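Local coordinates for Esterase/lipase-like protein (Caldicellulosiruptor lactoaceticus 6A, PDB 6A6O), which hydrolyses acetyl esters and beta-1,4-xylosides, acting as a bifunctional acetyl esterase and xylosidase, at residues A[214-219]-A[235-240]; A[225-230]-A[246-251]; A[138-143]-A[172-177]. All blocks are in the same frame, centred on the assembly; numbering follows the deposited sequence. Where two conformers were deposited one is given.

Overall arrangement
Contacts 1 and 2 belong to one beta-alpha-beta unit: strand 214-219, helix 228-239 and strand 244-249. Their centres lie about 10 Å apart, and their segments alternate along the chain. Contact 1 packs the end of the helix on the first strand. Contact 2 packs residues 225-230 on the second, which is an outermost strand of the mixed eight-stranded sheet. Contact 3 comes earlier in the chain and joins helix 134-142 to the loop after strand 167-170. Its centre is about 12 Å from contact 1 and 14 Å from contact 2. Helix 228-239 is thus fixed to two neighbouring strands and, through Asn229, to the loop of contact 3, in a fold consistent with an alpha/beta-hydrolase.

Contact 1. Residues A[214-219]-A[235-240]; sequences TFLWHT and MALKKH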
# COMPACT_ATOMS: atom_id res chain seq x y z
N THR A 214 8.19 8.54 -3.59
CA THR A 214 8.25 7.28 -2.86
C THR A 214 9.29 7.37 -1.75
O THR A 214 10.34 7.99 -1.92
CB THR A 214 8.58 6.11 -3.83
OG1 THR A 214 7.55 6.00 -4.81
CG2 THR A 214 8.68 4.76 -3.08
N PHE A 215 8.96 6.77 -0.60
CA PHE A 215 9.86 6.61 0.54
C PHE A 215 10.00 5.11 0.76
O PHE A 215 8.99 4.41 0.84
CB PHE A 215 9.23 7.29 1.78
CG PHE A 215 10.00 7.11 3.08
CD1 PHE A 215 9.98 5.90 3.77
CD2 PHE A 215 10.66 8.20 3.66
CE1 PHE A 215 10.66 5.76 4.98
CE2 PHE A 215 11.33 8.07 4.88
CZ PHE A 215 11.33 6.85 5.55
N LEU A 216 11.24 4.62 0.85
CA LEU A 216 11.49 3.20 1.11
C LEU A 216 12.38 3.03 2.32
O LEU A 216 13.28 3.84 2.56
CB LEU A 216 12.19 2.49 -0.06
CG LEU A 216 11.60 2.59 -1.47
CD1 LEU A 216 12.23 3.80 -2.18
CD2 LEU A 216 11.85 1.30 -2.25
N TRP A 217 12.15 1.95 3.07
CA TRP A 217 13.14 1.54 4.07
C TRP A 217 13.21 0.01 4.14
O TRP A 217 12.29 -0.70 3.74
CB TRP A 217 12.86 2.17 5.44
CG TRP A 217 11.74 1.55 6.23
CD1 TRP A 217 10.42 1.89 6.19
CD2 TRP A 217 11.86 0.50 7.21
NE1 TRP A 217 9.70 1.11 7.08
CE2 TRP A 217 10.56 0.25 7.72
CE3 TRP A 217 12.93 -0.24 7.70
CZ2 TRP A 217 10.31 -0.72 8.69
CZ3 TRP A 217 12.68 -1.21 8.67
CH2 TRP A 217 11.38 -1.44 9.15
N HIS A 218 14.35 -0.47 4.64
CA HIS A 218 14.70 -1.89 4.61
C HIS A 218 15.85 -2.12 5.57
O HIS A 218 16.60 -1.20 5.89
CB HIS A 218 15.11 -2.32 3.19
CG HIS A 218 14.60 -3.67 2.76
ND1 HIS A 218 13.85 -3.84 1.62
CD2 HIS A 218 14.81 -4.91 3.26
CE1 HIS A 218 13.55 -5.12 1.47
NE2 HIS A 218 14.14 -5.80 2.44
N THR A 219 16.04 -3.37 6.00
CA THR A 219 17.28 -3.73 6.69
C THR A 219 18.18 -4.53 5.76
O THR A 219 17.70 -5.34 4.96
CB THR A 219 17.02 -4.51 8.00
OG1 THR A 219 16.31 -5.73 7.73
CG2 THR A 219 16.23 -3.66 8.96
N MET A 235 16.52 2.25 -8.00
CA MET A 235 17.18 2.46 -9.30
C MET A 235 16.16 2.86 -10.36
O MET A 235 16.41 3.74 -11.19
CB MET A 235 17.93 1.20 -9.73
CG MET A 235 19.21 0.88 -8.99
SD MET A 235 20.61 1.91 -9.53
CE MET A 235 20.88 1.34 -11.21
N ALA A 236 14.98 2.23 -10.33
CA ALA A 236 13.96 2.51 -11.33
C ALA A 236 13.36 3.91 -11.14
O ALA A 236 13.11 4.62 -12.13
CB ALA A 236 12.86 1.44 -11.28
N LEU A 237 13.13 4.31 -9.89
CA LEU A 237 12.63 5.66 -9.63
C LEU A 237 13.60 6.72 -10.17
O LEU A 237 13.18 7.69 -10.80
CB LEU A 237 12.41 5.85 -8.13
CG LEU A 237 11.25 5.07 -7.49
CD1 LEU A 237 11.45 5.00 -5.98
CD2 LEU A 237 9.89 5.70 -7.82
N LYS A 238 14.90 6.55 -9.92
CA LYS A 238 15.86 7.49 -10.46
C LYS A 238 15.86 7.45 -11.98
O LYS A 238 15.89 8.50 -12.64
CB LYS A 238 17.27 7.19 -9.93
CG LYS A 238 18.38 7.93 -10.67
CD LYS A 238 18.22 9.45 -10.54
CE LYS A 238 19.08 10.18 -11.58
NZ LYS A 238 20.52 9.96 -11.30
N LYS A 239 15.85 6.26 -12.56
CA LYS A 239 15.83 6.15 -14.02
C LYS A 239 14.71 6.98 -14.63
O LYS A 239 14.88 7.57 -15.70
CB LYS A 239 15.71 4.68 -14.42
CG LYS A 239 15.72 4.40 -15.92
CD LYS A 239 15.54 2.90 -16.15
CE LYS A 239 15.02 2.57 -17.54
NZ LYS A 239 14.96 1.08 -17.76
N HIS A 240 13.57 7.07 -13.94
CA HIS A 240 12.42 7.78 -14.48
C HIS A 240 12.23 9.16 -13.88
O HIS A 240 11.18 9.78 -14.10
CB HIS A 240 11.16 6.92 -14.32
CG HIS A 240 11.18 5.72 -15.20
ND1 HIS A 240 10.78 5.77 -16.52
CD2 HIS A 240 11.61 4.46 -14.98
CE1 HIS A 240 10.94 4.58 -17.06
NE2 HIS A 240 11.45 3.76 -16.15
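Leu237 reaches from its helix toward Thr214 and Leu216 on strand 214-219. Its CB points at the strand. CG lies anti to the carbonyl carbon (chi1 -70°), which carries the fork onward to the sheet. There the two methyls divide the work. Leu237 CD1 lies 3.8 Å from Thr214 CB and 4.0 Å from Thr214 CG2. Leu237 CD1 also meets Leu216 CD1 at 4.1 Å. Leu237 CD2 meets the hydroxyl end of the threonine, 3.8 Å from Thr214 OG1, a van der Waals contact with the oxygen.

This is the packing of a helix on a sheet within a beta-alpha-beta crossover. Strand 214-219 leads into helix 228-239, which returns the chain to the parallel strand 244-249. The fold is consistent with an alpha/beta-hydrolase.

The Leu237 and Thr214 side chains cross at about a right angle. Leu216 and Leu237 instead run past each other in opposite directions. Thr214 OG1 lies beside its own N (chi1 -61°), leaving CG2 anti to N, and methyl and hydroxyl both reach the leucine fork. The hydroxyl has a polar partner in Pro212 O, to which OG1 is hydrogen-bonded. Phe233, one turn earlier on the same helix, also packs against Thr214 and Leu216. Leu237 also touches Val242 in the loop after the helix and Phe244 of strand 244-249.

Contact 2. Residues A[225-230]-A[246-251]; sequences VPVENS and LHIFPH
Val227 and Ile248 meet through their branch ends, where residues 225-230 lie over strand 244-249. The contact belongs to a beta-alpha-beta crossover in an alpha/beta-hydrolase-like sheet, and this strand is the last one in the sheet order. Val227 CG2 is the atom that touches. Val227 CG2 lies 3.6 Å from Ile248 CD1. Ile248 CG1 and CG2 are 3.9 Å and 4.0 Å from Val227 CG2. One valine methyl therefore meets three carbons of the isoleucine. The two side chains cross at about a right angle. With chi1 at 65°, Val227 CG1 lies between the backbone N and the carbonyl carbon. This leaves CG2 anti to N and turns that methyl to the strand.

A second, looser contact lies further along the helix. Ser230 CB approaches Leu246 CD1 at 4.2 Å. The serine presents its carbon to the leucine, while OG is hydrogen-bonded to His218 ND1 on the neighbouring strand. Leu231 packs on both Leu246 and Ile248 and extends the apolar patch along the helix.

Behind this first shell, residues 225-230 are braced by Asn229. Its OD1 accepts from the backbone N of Ile174 and Ser175, so the N-terminal part of the helix is tied to the loop after strand 167-170. Val225 O is held by His218 NE2, and Val225 N is bonded to Asp222 OD1. Asp222 is probably the acid of a Ser-His-Asp triad with Ser133 and His254. Pro226 O accepts twice from Asn229, from its backbone N and from ND2. Asn229 ND2 to Pro226 O is 2.9 Å, with an N-H...O angle of 165°. The donor lies on a lone pair in the carbonyl plane, and Pro226 O is 6° out of the amide plane of Asn229.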
# COMPACT_ATOMS: atom_id res chain seq x y z
N VAL A 225 13.13 -11.10 2.81
CA VAL A 225 12.89 -10.32 1.60
C VAL A 225 14.19 -9.55 1.37
O VAL A 225 14.50 -8.62 2.13
CB VAL A 225 11.67 -9.39 1.74
CG1 VAL A 225 11.52 -8.53 0.47
CG2 VAL A 225 10.39 -10.21 1.96
N PRO A 226 14.98 -9.95 0.38
CA PRO A 226 16.30 -9.33 0.18
C PRO A 226 16.18 -7.83 0.01
O PRO A 226 15.28 -7.34 -0.66
CB PRO A 226 16.80 -9.99 -1.11
CG PRO A 226 16.09 -11.32 -1.15
CD PRO A 226 14.73 -11.07 -0.55
N VAL A 227 17.13 -7.10 0.63
CA VAL A 227 17.21 -5.65 0.49
C VAL A 227 17.35 -5.23 -0.96
O VAL A 227 17.00 -4.10 -1.31
CB VAL A 227 18.38 -5.14 1.36
CG1 VAL A 227 19.72 -5.66 0.82
CG2 VAL A 227 18.38 -3.60 1.47
N GLU A 228 17.87 -6.11 -1.82
CA GLU A 228 17.92 -5.81 -3.25
C GLU A 228 16.57 -5.37 -3.81
O GLU A 228 16.52 -4.63 -4.80
CB GLU A 228 18.39 -7.04 -4.02
CG GLU A 228 19.88 -7.32 -3.87
CD GLU A 228 20.19 -8.36 -2.80
OE1 GLU A 228 19.46 -8.42 -1.78
OE2 GLU A 228 21.16 -9.12 -2.98
N ASN A 229 15.46 -5.81 -3.21
CA ASN A 229 14.15 -5.40 -3.70
C ASN A 229 13.97 -3.88 -3.61
O ASN A 229 13.50 -3.25 -4.57
CB ASN A 229 13.05 -6.13 -2.90
CG ASN A 229 12.89 -7.57 -3.34
OD1 ASN A 229 12.20 -7.85 -4.30
ND2 ASN A 229 13.56 -8.49 -2.63
N SER A 230 14.35 -3.28 -2.48
CA SER A 230 14.27 -1.83 -2.34
C SER A 230 15.29 -1.13 -3.23
O SER A 230 14.99 -0.08 -3.79
CB SER A 230 14.48 -1.40 -0.89
OG SER A 230 13.34 -1.72 -0.11
N LEU A 246 15.26 6.87 0.60
CA LEU A 246 15.53 5.47 0.90
C LEU A 246 16.40 5.39 2.14
O LEU A 246 17.42 6.08 2.23
CB LEU A 246 16.22 4.77 -0.28
CG LEU A 246 16.87 3.40 -0.01
CD1 LEU A 246 15.85 2.34 0.31
CD2 LEU A 246 17.73 2.96 -1.21
N HIS A 247 16.02 4.53 3.09
CA HIS A 247 16.81 4.33 4.29
C HIS A 247 17.02 2.84 4.50
O HIS A 247 16.05 2.10 4.72
CB HIS A 247 16.14 4.94 5.51
CG HIS A 247 15.93 6.42 5.40
ND1 HIS A 247 16.95 7.33 5.52
CD2 HIS A 247 14.81 7.14 5.14
CE1 HIS A 247 16.48 8.55 5.36
NE2 HIS A 247 15.18 8.46 5.13
N ILE A 248 18.27 2.40 4.47
CA ILE A 248 18.60 1.02 4.76
C ILE A 248 19.42 1.01 6.04
O ILE A 248 20.47 1.68 6.12
CB ILE A 248 19.36 0.35 3.61
CG1 ILE A 248 18.41 0.19 2.40
CG2 ILE A 248 19.90 -1.01 4.05
CD1 ILE A 248 19.16 -0.11 1.12
N PHE A 249 18.93 0.30 7.04
CA PHE A 249 19.68 0.09 8.26
C PHE A 249 20.37 -1.27 8.22
O PHE A 249 19.89 -2.20 7.56
CB PHE A 249 18.74 0.18 9.46
CG PHE A 249 18.09 1.53 9.59
CD1 PHE A 249 18.78 2.59 10.17
CD2 PHE A 249 16.81 1.75 9.09
CE1 PHE A 249 18.20 3.84 10.28
CE2 PHE A 249 16.23 3.01 9.20
CZ PHE A 249 16.92 4.04 9.79
N PRO A 250 21.53 -1.39 8.87
CA PRO A 250 22.34 -2.61 8.66
C PRO A 250 21.66 -3.88 9.13
O PRO A 250 21.73 -4.89 8.42
CB PRO A 250 23.62 -2.33 9.47
CG PRO A 250 23.70 -0.85 9.58
CD PRO A 250 22.27 -0.36 9.60
N HIS A 251 21.00 -3.87 10.28
CA HIS A 251 20.56 -5.11 10.91
C HIS A 251 19.12 -5.02 11.37
O HIS A 251 18.70 -4.04 11.99
CB HIS A 251 21.46 -5.47 12.10
CG HIS A 251 22.85 -5.85 11.71
ND1 HIS A 251 23.13 -6.99 10.99
CD2 HIS A 251 24.03 -5.22 11.90
CE1 HIS A 251 24.44 -7.05 10.77
NE2 HIS A 251 25.00 -5.99 11.31

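Contact 3. Residues A[138-143]-A[172-177]; sequences LASLVG and PVISLA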
# COMPACT_ATOMS: atom_id res chain seq x y z
N LEU A 138 2.06 -4.87 -3.05
CA LEU A 138 0.77 -4.38 -3.52
C LEU A 138 0.77 -2.85 -3.64
O LEU A 138 0.24 -2.31 -4.62
CB LEU A 138 -0.32 -4.86 -2.55
CG LEU A 138 -1.75 -4.57 -2.95
CD1 LEU A 138 -2.03 -5.22 -4.28
CD2 LEU A 138 -2.66 -5.11 -1.86
N ALA A 139 1.34 -2.15 -2.67
CA ALA A 139 1.45 -0.70 -2.75
C ALA A 139 2.28 -0.27 -3.95
O ALA A 139 1.92 0.69 -4.65
CB ALA A 139 2.09 -0.16 -1.46
N SER A 140 3.39 -0.96 -4.21
CA SER A 140 4.22 -0.59 -5.35
C SER A 140 3.50 -0.87 -6.67
O SER A 140 3.76 -0.18 -7.66
CB SER A 140 5.57 -1.33 -5.30
OG SER A 140 5.45 -2.71 -5.64
N LEU A 141 2.60 -1.85 -6.68
CA LEU A 141 1.83 -2.15 -7.89
C LEU A 141 0.79 -1.08 -8.16
O LEU A 141 0.66 -0.60 -9.29
CB LEU A 141 1.16 -3.52 -7.75
CG LEU A 141 2.09 -4.73 -7.86
CD1 LEU A 141 1.29 -6.00 -7.68
CD2 LEU A 141 2.83 -4.71 -9.21
N VAL A 142 0.04 -0.68 -7.13
CA VAL A 142 -0.93 0.37 -7.37
C VAL A 142 -0.22 1.70 -7.64
O VAL A 142 -0.75 2.56 -8.35
CB VAL A 142 -1.94 0.39 -6.19
CG1 VAL A 142 -1.39 1.11 -4.97
CG2 VAL A 142 -3.29 0.96 -6.64
N GLY A 143 1.03 1.85 -7.17
CA GLY A 143 1.84 3.00 -7.50
C GLY A 143 2.47 2.97 -8.88
O GLY A 143 3.11 3.95 -9.26
N PRO A 172 9.80 -3.93 1.30
CA PRO A 172 8.86 -4.46 0.31
C PRO A 172 9.36 -5.65 -0.50
O PRO A 172 10.53 -5.73 -0.88
CB PRO A 172 8.65 -3.26 -0.63
CG PRO A 172 9.98 -2.55 -0.57
CD PRO A 172 10.36 -2.63 0.88
N VAL A 173 8.43 -6.57 -0.75
CA VAL A 173 8.51 -7.46 -1.90
C VAL A 173 8.36 -6.62 -3.16
O VAL A 173 7.41 -5.84 -3.27
CB VAL A 173 7.41 -8.53 -1.80
CG1 VAL A 173 7.27 -9.33 -3.08
CG2 VAL A 173 7.67 -9.44 -0.58
N ILE A 174 9.30 -6.74 -4.10
CA ILE A 174 9.28 -5.89 -5.29
C ILE A 174 9.41 -6.77 -6.52
O ILE A 174 8.55 -6.74 -7.42
CB ILE A 174 10.41 -4.84 -5.25
CG1 ILE A 174 10.15 -3.77 -4.18
CG2 ILE A 174 10.58 -4.16 -6.62
CD1 ILE A 174 8.93 -2.87 -4.44
N SER A 175 10.48 -7.55 -6.56
CA SER A 175 10.76 -8.44 -7.68
C SER A 175 10.12 -9.81 -7.45
O SER A 175 10.16 -10.36 -6.34
CB SER A 175 12.27 -8.59 -7.85
OG SER A 175 12.57 -9.59 -8.80
N LEU A 176 9.54 -10.37 -8.51
CA LEU A 176 8.91 -11.68 -8.44
C LEU A 176 9.90 -12.78 -8.82
O LEU A 176 9.74 -13.93 -8.42
CB LEU A 176 7.69 -11.73 -9.37
CG LEU A 176 6.38 -11.17 -8.79
CD1 LEU A 176 5.19 -11.93 -9.35
CD2 LEU A 176 6.40 -11.23 -7.27
N ALA A 177 10.92 -12.41 -9.59
CA ALA A 177 11.94 -13.36 -10.02
C ALA A 177 13.18 -13.26 -9.14
O ALA A 177 13.20 -13.77 -8.02
CB ALA A 177 12.30 -13.13 -11.48
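Ser140 and Ile174 face each other where helix 134-142 passes the loop 172-177. The serine CB points at the loop. The isoleucine starts off to one side and bends back, so its end does the touching. CG1 sits anti to the carbonyl carbon (chi1 -70°), and the chain folds again at chi2 (-66°) to bring CD1 over the serine. Ile174 CD1 then lies 3.7 Å from Ser140 OG and 3.8 Å from Ser140 CB, one methyl lying against the short side chain.

Ser140 OG bonds back to His137 O in the preceding turn of the helix, and also to Ser203 OG. Phe233 of helix 228-239 touches both Ser140 and Ile174, so a third element closes on the pair.

The setting resembles the core of an alpha/beta-hydrolase. The likely nucleophile elbow (Gly131, Ser133, Gly135) leads into helix 134-142. Val173, next to Ile174, packs on that elbow, and its backbone is hydrogen-bonded with that of Ser133. The loop thus runs beside the presumed nucleophile, while its next residue turns to the helix that follows the elbow strand.

Across the two segments the contact is van der Waals in nature. The buried hydroxyl is hydrogen-bonded to Ser203 and His137, so the methyl packs on it without depriving it of polar partners.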